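Local structure of putative endo-1,4-beta-xylanase (Bacteroides thetaiotaomicron VPI-5482, 5MSX) at residues F204-K208 with G209-Y213; P355-A358 with V359-A362; D424-C428 with S429-D433; V167-G170 with R171-A175. The protein probably hydrolyses O-glycosidic bonds in plant pectin as a family 43 glycoside hydrolase, and carries a calcium-binding F5/8 type C domain. All coordinates share one frame; numbering follows the deposited sequence.

Contact 1. Residues F204-K208 with G209-Y213; sequences FFKRK and GIYYY
Phe205 and Tyr212 form a hydrogen-bonded pair of an antiparallel beta hairpin, the first two strands of a four-stranded sheet consistent with one blade of the five-bladed propeller of family 43. The hairpin closes in a type I' turn, with Lys208 and Gly209 at its corner, both at positive phi. Its two faces are filled differently. On one, Phe205 has its CG between the backbone N and the carbonyl carbon (chi1 66°), which carries the ring across to the facing strand. There Tyr212 CB seats itself over the phenyl face, 3.8 Å from the ring centroid. The two rings, only 16° from parallel, are slid so far that their overlap is slight, and Phe205 CE2 reaches Tyr212 CD1 at 3.4 Å. Ile210 CG2 lies against the phenol face turned away from Phe205, so Tyr212 is wedged between the two. On the other face the Tyr211 ring fills the space between Phe204 and Lys206. Phe204 CZ meets Tyr211 CD1 rim to rim at 3.6 Å, and the extended Lys206 chain runs alongside the phenol, CE 3.7 Å from Tyr211 CE1. The Lys206 ammonium has its salt bridges with Asp160 and Asp161, and Asp160 also bonds the Tyr211 hydroxyl. Arg207 similarly pairs with Asp270, while the Tyr212 hydroxyl is bonded to Gly299 O. One water ties the ends together: it donates to Tyr212 OH at 2.7 Å and to Arg207 O at 2.8 Å, and accepts from Arg207 NH1 at 2.9 Å.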
loop_
_atom_site.group_PDB
_atom_site.type_symbol
_atom_site.label_atom_id
_atom_site.label_comp_id
_atom_site.label_asym_id
_atom_site.label_seq_id
_atom_site.Cartn_x
_atom_site.Cartn_y
_atom_site.Cartn_z
ATOM N N PHE C 204 6.213 -21.339 4.428
ATOM C CA PHE C 204 7.047 -20.912 3.301
ATOM C C PHE C 204 8.042 -19.865 3.765
ATOM O O PHE C 204 7.690 -18.915 4.504
ATOM C CB PHE C 204 6.195 -20.341 2.160
ATOM C CG PHE C 204 6.980 -20.056 0.920
ATOM C CD1 PHE C 204 7.623 -18.832 0.757
ATOM C CD2 PHE C 204 7.099 -21.016 -0.084
ATOM C CE1 PHE C 204 8.364 -18.564 -0.383
ATOM C CE2 PHE C 204 7.843 -20.762 -1.214
ATOM C CZ PHE C 204 8.477 -19.520 -1.371
ATOM N N PHE C 205 9.288 -20.037 3.331
ATOM C CA PHE C 205 10.332 -19.050 3.575
ATOM C C PHE C 205 11.458 -19.146 2.537
ATOM O O PHE C 205 11.611 -20.160 1.821
ATOM C CB PHE C 205 10.887 -19.145 4.993
ATOM C CG PHE C 205 11.608 -20.420 5.271
ATOM C CD1 PHE C 205 10.907 -21.544 5.695
ATOM C CD2 PHE C 205 12.991 -20.519 5.099
ATOM C CE1 PHE C 205 11.588 -22.742 5.943
ATOM C CE2 PHE C 205 13.647 -21.732 5.317
ATOM C CZ PHE C 205 12.943 -22.831 5.725
ATOM N N LYS C 206 12.244 -18.074 2.487
ATOM C CA LYS C 206 13.354 -17.945 1.570
ATOM C C LYS C 206 14.641 -17.812 2.390
ATOM O O LYS C 206 14.704 -16.975 3.271
ATOM C CB LYS C 206 13.186 -16.703 0.705
ATOM C CG LYS C 206 14.236 -16.561 -0.396
ATOM C CD LYS C 206 14.060 -15.252 -1.156
ATOM C CE LYS C 206 14.769 -15.271 -2.509
ATOM N NZ LYS C 206 14.400 -14.004 -3.178
ATOM N N ARG C 207 15.663 -18.604 2.073
ATOM C CA ARG C 207 16.963 -18.478 2.724
ATOM C C ARG C 207 18.101 -18.631 1.708
ATOM O O ARG C 207 18.173 -19.653 1.014
ATOM C CB ARG C 207 17.111 -19.528 3.823
ATOM C CG ARG C 207 18.507 -19.590 4.461
ATOM C CD ARG C 207 18.545 -20.618 5.563
ATOM N NE ARG C 207 19.843 -20.747 6.239
ATOM C CZ ARG C 207 20.882 -21.445 5.768
ATOM N NH1 ARG C 207 20.858 -22.049 4.574
ATOM N NH2 ARG C 207 21.978 -21.529 6.502
ATOM N N LYS C 208 18.977 -17.620 1.636
ATOM C CA LYS C 208 20.150 -17.637 0.732
ATOM C C LYS C 208 19.784 -18.006 -0.694
ATOM O O LYS C 208 20.367 -18.900 -1.280
ATOM C CB LYS C 208 21.223 -18.591 1.279
ATOM C CG LYS C 208 21.750 -18.129 2.623
ATOM C CD LYS C 208 22.776 -19.063 3.218
ATOM C CE LYS C 208 23.246 -18.495 4.551
ATOM N NZ LYS C 208 24.512 -19.114 5.034
ATOM N N GLY C 209 18.757 -17.345 -1.222
ATOM C CA GLY C 209 18.279 -17.587 -2.578
ATOM C C GLY C 209 17.460 -18.842 -2.836
ATOM O O GLY C 209 17.090 -19.080 -3.982
ATOM N N ILE C 210 17.179 -19.652 -1.807
ATOM C CA ILE C 210 16.389 -20.860 -1.966
ATOM C C ILE C 210 15.021 -20.666 -1.289
ATOM O O ILE C 210 14.936 -20.202 -0.157
ATOM C CB ILE C 210 17.118 -22.093 -1.386
ATOM C CG1 ILE C 210 18.529 -22.197 -1.983
ATOM C CG2 ILE C 210 16.322 -23.378 -1.632
ATOM C CD1 ILE C 210 19.359 -23.374 -1.462
ATOM N N TYR C 211 13.976 -21.006 -2.026
ATOM C CA TYR C 211 12.602 -21.001 -1.573
ATOM C C TYR C 211 12.242 -22.385 -1.017
ATOM O O TYR C 211 12.521 -23.395 -1.656
ATOM C CB TYR C 211 11.674 -20.663 -2.742
ATOM C CG TYR C 211 11.860 -19.300 -3.382
ATOM C CD1 TYR C 211 11.457 -18.125 -2.729
ATOM C CD2 TYR C 211 12.376 -19.181 -4.665
ATOM C CE1 TYR C 211 11.600 -16.891 -3.325
ATOM C CE2 TYR C 211 12.536 -17.937 -5.269
ATOM C CZ TYR C 211 12.140 -16.806 -4.608
ATOM O OH TYR C 211 12.252 -15.583 -5.232
ATOM N N TYR C 212 11.658 -22.407 0.183
ATOM C CA TYR C 212 11.302 -23.628 0.917
ATOM C C TYR C 212 9.806 -23.692 1.125
ATOM O O TYR C 212 9.225 -22.790 1.714
ATOM C CB TYR C 212 12.003 -23.654 2.276
ATOM C CG TYR C 212 13.494 -23.771 2.176
ATOM C CD1 TYR C 212 14.312 -22.634 2.087
ATOM C CD2 TYR C 212 14.105 -25.011 2.136
ATOM C CE1 TYR C 212 15.691 -22.740 1.986
ATOM C CE2 TYR C 212 15.485 -25.123 2.007
ATOM C CZ TYR C 212 16.274 -23.984 1.959
ATOM O OH TYR C 212 17.661 -24.100 1.819
ATOM N N TYR C 213 9.177 -24.750 0.609
ATOM C CA TYR C 213 7.765 -25.012 0.812
ATOM C C TYR C 213 7.604 -26.284 1.649
ATOM O O TYR C 213 7.843 -27.384 1.169
ATOM C CB TYR C 213 7.025 -25.176 -0.536
ATOM C CG TYR C 213 5.585 -25.474 -0.329
ATOM C CD1 TYR C 213 4.750 -24.498 0.137
ATOM C CD2 TYR C 213 5.065 -26.752 -0.540
ATOM C CE1 TYR C 213 3.438 -24.765 0.428
ATOM C CE2 TYR C 213 3.732 -27.032 -0.275
ATOM C CZ TYR C 213 2.926 -26.041 0.225
ATOM O OH TYR C 213 1.595 -26.243 0.492
HETATM O O HOH W 1 19.288 -21.969 2.192
#

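Contact 2. Residues P355-A358 with V359-A362; sequences PSFA and VDGA. With CA (calcium ion), chain T.
Phe357 and Asp360 meet on a calcium ion, in the kind of metal-bound loop found in F5/8 type C (discoidin-like) domains. Coordination comes first: Phe357 O lies 2.3 Å from the calcium, Asp360 OD1 2.4 Å and Ala362 O 2.5 Å, while Ser365, Trp454 and Glu455 complete the site. Phe357 O and Asp360 OD1 are thereby brought within 2.9 Å of each other, a closeness that the shared cation probably makes tolerable. Among the hydrogen bonds, Ala362 N donates to Asp360 OD1 at 3.2 Å, closing an Asx turn; the N-H comes from well above the carboxylate plane (70° out of it). A chi1 of 59° turns the Asp360 carboxylate to the ion. Upstream, Val359 N reaches Ser356 O at 3.2 Å and Ala358 N reaches Pro355 O at 2.8 Å, winding 355-358 into a helix-like turn. The one apolar side-chain pair is loose, Ala358 CB to Val359 CG1 at 4.3 Å; otherwise carbon meets oxygen, Phe357 CD1 lying near Asp360 OD2 and Val359 CG2 beside Ser356 O. Val359 also packs on Ile325 and Val328 of strand 325-330. With an alanine here, both methyl branches go, and those two residues would probably be left facing a gap. Elsewhere the turn packs through Ala358 on Ile379 of strand 378-383 and Trp367 of strand 367-368, and Pro355 touches all three strands.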
loop_
_atom_site.group_PDB
_atom_site.type_symbol
_atom_site.label_atom_id
_atom_site.label_comp_id
_atom_site.label_asym_id
_atom_site.label_seq_id
_atom_site.Cartn_x
_atom_site.Cartn_y
_atom_site.Cartn_z
ATOM N N PRO C 355 -0.062 -31.172 42.722
ATOM C CA PRO C 355 0.280 -29.771 43.050
ATOM C C PRO C 355 1.708 -29.336 42.699
ATOM O O PRO C 355 1.913 -28.204 42.284
ATOM C CB PRO C 355 0.078 -29.715 44.575
ATOM C CG PRO C 355 -0.881 -30.821 44.874
ATOM C CD PRO C 355 -0.472 -31.913 43.929
ATOM N N SER C 356 2.694 -30.210 42.877
ATOM C CA SER C 356 4.075 -29.891 42.495
ATOM C C SER C 356 4.228 -29.528 41.002
ATOM O O SER C 356 5.192 -28.845 40.628
ATOM C CB SER C 356 5.016 -31.031 42.866
ATOM O OG SER C 356 4.618 -32.207 42.174
ATOM N N PHE C 357 3.292 -29.979 40.164
ATOM C CA PHE C 357 3.237 -29.534 38.754
ATOM C C PHE C 357 2.931 -28.019 38.603
ATOM O O PHE C 357 3.295 -27.431 37.596
ATOM C CB PHE C 357 2.266 -30.388 37.909
ATOM C CG PHE C 357 2.746 -31.817 37.609
ATOM C CD1 PHE C 357 4.055 -32.254 37.867
ATOM C CD2 PHE C 357 1.866 -32.717 36.988
ATOM C CE1 PHE C 357 4.457 -33.541 37.549
ATOM C CE2 PHE C 357 2.270 -34.007 36.663
ATOM C CZ PHE C 357 3.561 -34.420 36.944
ATOM N N ALA C 358 2.273 -27.392 39.584
ATOM C CA ALA C 358 2.100 -25.914 39.571
ATOM C C ALA C 358 3.424 -25.111 39.650
ATOM O O ALA C 358 3.468 -23.947 39.222
ATOM C CB ALA C 358 1.159 -25.489 40.675
ATOM N N VAL C 359 4.496 -25.713 40.193
ATOM C CA VAL C 359 5.754 -24.972 40.493
ATOM C C VAL C 359 7.020 -25.663 40.018
ATOM O O VAL C 359 8.106 -25.385 40.536
ATOM C CB VAL C 359 5.891 -24.692 42.010
ATOM C CG1 VAL C 359 4.686 -23.903 42.500
ATOM C CG2 VAL C 359 6.038 -25.988 42.810
ATOM N N ASP C 360 6.892 -26.568 39.047
ATOM C CA ASP C 360 8.041 -27.299 38.529
ATOM C C ASP C 360 8.822 -26.576 37.430
ATOM O O ASP C 360 9.877 -27.058 37.034
ATOM C CB ASP C 360 7.641 -28.716 38.056
ATOM C CG ASP C 360 6.577 -28.723 36.945
ATOM O OD1 ASP C 360 6.015 -27.658 36.548
ATOM O OD2 ASP C 360 6.231 -29.837 36.490
ATOM N N GLY C 361 8.348 -25.441 36.936
ATOM C CA GLY C 361 9.023 -24.769 35.800
ATOM C C GLY C 361 8.790 -25.425 34.412
ATOM O O GLY C 361 9.473 -25.083 33.459
ATOM N N ALA C 362 7.821 -26.334 34.287
ATOM C CA ALA C 362 7.471 -26.929 32.972
ATOM C C ALA C 362 6.072 -26.506 32.541
ATOM O O ALA C 362 5.100 -26.699 33.260
ATOM C CB ALA C 362 7.570 -28.438 33.054
HETATM CA CA CA T . 3.974 -27.009 35.409
#

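Contact 3. Residues D424-C428 with S429-D433; sequences DRKMC and SPHTD. With EDO (1,2-ethanediol), chain B.
Cys428 holds its SG astride its own main chain (chi1 72°), and His431 turns its CG anti to the carbonyl carbon (chi1 -84°); together these rotations place the sulfur over one face of the imidazole. The setting is an interruption in strand 425-436 of the F5/8 type C beta-sandwich, where the chain loops out through a cis peptide bond before Pro430 and then resumes as strand. The sulfur-aromatic contact spans this loop, with SG 3.8 Å from the ring centroid and shifted toward the rim, so that its closest ring atom is NE2 at 3.6 Å. Lys426 approaches a different part of the same ring: its carbonyl oxygen lies at the edge, in the ring plane, 3.3 Å from His431 CE1, and its CB stands 3.8 Å from NE2. The imidazole is therefore bordered on face and edge by residues from the far side of the loop, and Tyr405 adds a steeply inclined ring. Backbone bonds of Met427 with Gly80 and of Ser429 with Phe78 tie the loop to strand 78-79 and the residue after it, in the family 43 part of the chain, while His431 bonds to Ile394 of the sandwich. An ethanediol, probably from the crystallisation liquor, lies at the ring's ND1-CE1 edge; its placement against His431 is doubtful, but its O1 donates to Ser429 OG at 2.9 Å.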
loop_
_atom_site.group_PDB
_atom_site.type_symbol
_atom_site.label_atom_id
_atom_site.label_comp_id
_atom_site.label_asym_id
_atom_site.label_seq_id
_atom_site.Cartn_x
_atom_site.Cartn_y
_atom_site.Cartn_z
ATOM N N ASP C 424 -13.966 -10.230 39.795
ATOM C CA ASP C 424 -14.270 -10.242 38.339
ATOM C C ASP C 424 -13.222 -11.053 37.564
ATOM O O ASP C 424 -12.026 -10.893 37.786
ATOM C CB ASP C 424 -14.311 -8.818 37.771
ATOM N N ARG C 425 -13.692 -11.947 36.694
ATOM C CA ARG C 425 -12.875 -12.603 35.672
ATOM C C ARG C 425 -12.047 -11.577 34.912
ATOM O O ARG C 425 -12.603 -10.639 34.360
ATOM C CB ARG C 425 -13.759 -13.287 34.629
ATOM C CG ARG C 425 -14.142 -14.717 34.883
ATOM C CD ARG C 425 -15.011 -15.224 33.730
ATOM N NE ARG C 425 -15.890 -16.287 34.198
ATOM C CZ ARG C 425 -15.584 -17.582 34.265
ATOM N NH1 ARG C 425 -14.407 -18.066 33.852
ATOM N NH2 ARG C 425 -16.495 -18.421 34.743
ATOM N N LYS C 426 -10.736 -11.743 34.893
ATOM C CA LYS C 426 -9.893 -10.996 33.977
ATOM C C LYS C 426 -9.208 -12.015 33.032
ATOM O O LYS C 426 -8.617 -12.992 33.501
ATOM C CB LYS C 426 -8.908 -10.153 34.769
ATOM C CG LYS C 426 -7.945 -9.328 33.936
ATOM C CD LYS C 426 -7.124 -8.393 34.814
ATOM C CE LYS C 426 -5.843 -7.916 34.147
ATOM N NZ LYS C 426 -6.010 -7.617 32.697
ATOM N N MET C 427 -9.345 -11.781 31.721
ATOM C CA MET C 427 -8.925 -12.695 30.672
ATOM C C MET C 427 -7.503 -12.303 30.266
ATOM O O MET C 427 -7.305 -11.533 29.324
ATOM C CB MET C 427 -9.885 -12.645 29.463
ATOM C CG MET C 427 -11.181 -13.451 29.578
ATOM S SD MET C 427 -12.489 -12.895 30.722
ATOM C CE MET C 427 -12.910 -11.302 29.998
ATOM N N CYS C 428 -6.522 -12.813 31.006
ATOM C CA CYS C 428 -5.132 -12.500 30.764
ATOM C C CYS C 428 -4.267 -13.642 31.308
ATOM O O CYS C 428 -4.792 -14.558 31.890
ATOM C CB CYS C 428 -4.790 -11.175 31.432
ATOM S SG CYS C 428 -4.710 -11.243 33.239
ATOM N N SER C 429 -2.963 -13.617 31.077
ATOM C CA SER C 429 -2.026 -14.528 31.765
ATOM C C SER C 429 -0.635 -13.953 31.634
ATOM O O SER C 429 -0.312 -13.468 30.577
ATOM C CB SER C 429 -2.030 -15.953 31.172
ATOM O OG SER C 429 -1.365 -16.851 32.061
ATOM N N PRO C 430 0.189 -13.969 32.664
ATOM C CA PRO C 430 -0.155 -14.437 33.996
ATOM C C PRO C 430 -1.014 -13.434 34.783
ATOM O O PRO C 430 -1.239 -12.309 34.334
ATOM C CB PRO C 430 1.200 -14.630 34.645
ATOM C CG PRO C 430 2.095 -13.615 33.962
ATOM C CD PRO C 430 1.537 -13.394 32.591
ATOM N N HIS C 431 -1.535 -13.873 35.923
ATOM C CA HIS C 431 -2.107 -12.961 36.928
ATOM C C HIS C 431 -1.048 -12.600 37.937
ATOM O O HIS C 431 -0.537 -13.481 38.639
ATOM C CB HIS C 431 -3.281 -13.623 37.608
ATOM C CG HIS C 431 -4.541 -13.476 36.849
ATOM N ND1 HIS C 431 -4.948 -14.377 35.890
ATOM C CD2 HIS C 431 -5.474 -12.500 36.877
ATOM C CE1 HIS C 431 -6.101 -13.966 35.381
ATOM N NE2 HIS C 431 -6.439 -12.837 35.966
ATOM N N THR C 432 -0.700 -11.315 37.989
ATOM C CA THR C 432 0.415 -10.815 38.781
ATOM C C THR C 432 -0.112 -10.019 39.986
ATOM O O THR C 432 -0.988 -9.192 39.834
ATOM C CB THR C 432 1.356 -9.939 37.923
ATOM O OG1 THR C 432 1.969 -10.746 36.911
ATOM C CG2 THR C 432 2.490 -9.343 38.760
ATOM N N ASP C 433 0.411 -10.290 41.175
ATOM C CA ASP C 433 0.007 -9.569 42.396
ATOM C C ASP C 433 1.260 -9.162 43.146
ATOM O O ASP C 433 2.059 -10.017 43.539
ATOM C CB ASP C 433 -0.859 -10.441 43.312
ATOM C CG ASP C 433 -2.186 -10.779 42.703
ATOM O OD1 ASP C 433 -3.037 -9.877 42.558
ATOM O OD2 ASP C 433 -2.390 -11.958 42.361
HETATM C C1 EDO B . -4.611 -17.272 33.355
HETATM O O1 EDO B . -3.389 -17.093 34.072
HETATM C C2 EDO B . -5.839 -16.486 33.835
HETATM O O2 EDO B . -7.069 -16.596 33.102
#

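Contact 4. Residues V167-G170 with R171-A175; sequences VFWG and RRHVA
His173 O accepts two hydrogen bonds, one from Trp169 N at 2.9 Å and one from a water at 2.8 Å. The same water donates to Trp169 O at 2.7 Å, bridging the two carbonyls of this pair in a beta hairpin between strands 165-169 and 173-177. A chi1 of 69° tucks CG of Trp169 over its own backbone and swings the indole against His173. His173 CB stands over it, 3.5 Å from the centroid of the five-membered ring, and the imidazole is nearly parallel to the indole (16°) but slid aside. Trp169 CZ3 touches Ala175 CB at 4.0 Å. Were Trp169 an alanine, the indole surface would go, and His173 CB and Ala175 CB would probably lose the flat partner they share. On the reverse face Val174 CG2 sits over the Phe168 ring, 3.4 Å from CE2. In the loop, His173 ND1 donates to Gly170 O at 2.9 Å, in the carbonyl plane and close to that of the imidazole. Such a bond implies a proton on ND1, fixes the ring's rotation and probably restrains Gly170, whose nearest atoms are about 5 Å from the side chains of Asp154 and Glu200, the predicted pKa modulator and proton donor.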
loop_
_atom_site.group_PDB
_atom_site.type_symbol
_atom_site.label_atom_id
_atom_site.label_comp_id
_atom_site.label_asym_id
_atom_site.label_seq_id
_atom_site.Cartn_x
_atom_site.Cartn_y
_atom_site.Cartn_z
ATOM N N VAL C 167 0.078 -15.671 -1.293
ATOM C CA VAL C 167 -0.671 -16.364 -0.259
ATOM C C VAL C 167 -0.617 -17.867 -0.564
ATOM O O VAL C 167 -0.889 -18.285 -1.676
ATOM C CB VAL C 167 -2.110 -15.815 -0.078
ATOM C CG1 VAL C 167 -2.948 -15.876 -1.364
ATOM C CG2 VAL C 167 -2.782 -16.534 1.090
ATOM N N PHE C 168 -0.175 -18.642 0.422
ATOM C CA PHE C 168 -0.162 -20.099 0.398
ATOM C C PHE C 168 -1.266 -20.616 1.320
ATOM O O PHE C 168 -1.463 -20.083 2.386
ATOM C CB PHE C 168 1.178 -20.610 0.947
ATOM C CG PHE C 168 2.348 -20.340 0.063
ATOM C CD1 PHE C 168 3.053 -19.151 0.169
ATOM C CD2 PHE C 168 2.756 -21.281 -0.874
ATOM C CE1 PHE C 168 4.145 -18.900 -0.647
ATOM C CE2 PHE C 168 3.858 -21.040 -1.707
ATOM C CZ PHE C 168 4.550 -19.851 -1.581
ATOM N N TRP C 169 -1.997 -21.638 0.920
ATOM C CA TRP C 169 -2.997 -22.199 1.824
ATOM C C TRP C 169 -3.093 -23.713 1.692
ATOM O O TRP C 169 -2.315 -24.300 0.982
ATOM C CB TRP C 169 -4.358 -21.449 1.738
ATOM C CG TRP C 169 -5.181 -21.583 0.493
ATOM C CD1 TRP C 169 -6.289 -22.413 0.311
ATOM C CD2 TRP C 169 -5.050 -20.820 -0.723
ATOM N NE1 TRP C 169 -6.818 -22.216 -0.953
ATOM C CE2 TRP C 169 -6.086 -21.246 -1.603
ATOM C CE3 TRP C 169 -4.140 -19.854 -1.168
ATOM C CZ2 TRP C 169 -6.229 -20.730 -2.905
ATOM C CZ3 TRP C 169 -4.285 -19.334 -2.463
ATOM C CH2 TRP C 169 -5.332 -19.776 -3.316
ATOM N N GLY C 170 -3.988 -24.340 2.442
ATOM C CA GLY C 170 -4.036 -25.807 2.505
ATOM C C GLY C 170 -4.317 -26.454 1.169
ATOM O O GLY C 170 -4.796 -25.796 0.217
ATOM N N ARG C 171 -3.944 -27.729 1.087
ATOM C CA ARG C 171 -4.020 -28.557 -0.126
ATOM C C ARG C 171 -3.131 -28.050 -1.264
ATOM O O ARG C 171 -3.420 -28.220 -2.469
ATOM C CB ARG C 171 -5.482 -28.790 -0.542
ATOM C CG ARG C 171 -6.369 -29.232 0.624
ATOM C CD ARG C 171 -7.648 -29.929 0.128
ATOM N NE ARG C 171 -7.351 -31.270 -0.429
ATOM C CZ ARG C 171 -8.286 -32.115 -0.893
ATOM N NH1 ARG C 171 -9.585 -31.764 -0.904
ATOM N NH2 ARG C 171 -7.932 -33.315 -1.355
ATOM N N ARG C 172 -1.993 -27.501 -0.855
ATOM C CA ARG C 172 -0.913 -27.143 -1.755
ATOM C C ARG C 172 -1.243 -25.968 -2.705
ATOM O O ARG C 172 -0.660 -25.838 -3.775
ATOM C CB ARG C 172 -0.404 -28.379 -2.512
ATOM C CG ARG C 172 -0.046 -29.594 -1.644
ATOM C CD ARG C 172 0.333 -30.766 -2.542
ATOM N NE ARG C 172 0.787 -31.942 -1.806
ATOM C CZ ARG C 172 -0.001 -32.755 -1.091
ATOM N NH1 ARG C 172 -1.315 -32.535 -0.973
ATOM N NH2 ARG C 172 0.542 -33.801 -0.447
ATOM N N HIS C 173 -2.131 -25.092 -2.265
ATOM C CA HIS C 173 -2.544 -23.956 -3.072
ATOM C C HIS C 173 -1.625 -22.761 -2.883
ATOM O O HIS C 173 -1.162 -22.498 -1.770
ATOM C CB HIS C 173 -3.979 -23.558 -2.752
ATOM C CG HIS C 173 -4.996 -24.511 -3.305
ATOM N ND1 HIS C 173 -5.704 -25.393 -2.514
ATOM C CD2 HIS C 173 -5.409 -24.736 -4.574
ATOM C CE1 HIS C 173 -6.528 -26.103 -3.270
ATOM N NE2 HIS C 173 -6.361 -25.732 -4.524
ATOM N N VAL C 174 -1.407 -22.035 -3.978
ATOM C CA VAL C 174 -0.675 -20.763 -3.955
ATOM C C VAL C 174 -1.148 -19.810 -5.086
ATOM O O VAL C 174 -1.447 -20.238 -6.206
ATOM C CB VAL C 174 0.847 -20.987 -4.054
ATOM C CG1 VAL C 174 1.241 -21.611 -5.379
ATOM C CG2 VAL C 174 1.609 -19.690 -3.828
ATOM N N ALA C 175 -1.219 -18.536 -4.747
ATOM C CA ALA C 175 -1.573 -17.482 -5.691
ATOM C C ALA C 175 -0.865 -16.186 -5.294
ATOM O O ALA C 175 -0.592 -15.968 -4.102
ATOM C CB ALA C 175 -3.075 -17.270 -5.674
HETATM O O HOH W 2 0.222 -24.051 0.082
#

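How the contacts relate
Along the chain the order is contact 4, contact 1, contact 2, contact 3, and in space they fall into two pairs. Contacts 4 and 1, with centres 16 Å apart, are hairpins of two successive four-stranded sheets in the family 43 region; they touch where Phe204 stacks on Phe168 and Tyr213 meets Arg172, close to the predicted catalytic residues. Contacts 2 and 3 belong to the F5/8 type C domain, centres 19 Å apart. Centres in one pair lie 38 to 41 Å from those in the other, on opposite sides of the chain's centre. Each pair is local to its own region, although strand 78-79 of the family 43 region pairs with strand 425-436 at contact 3 and joins the two.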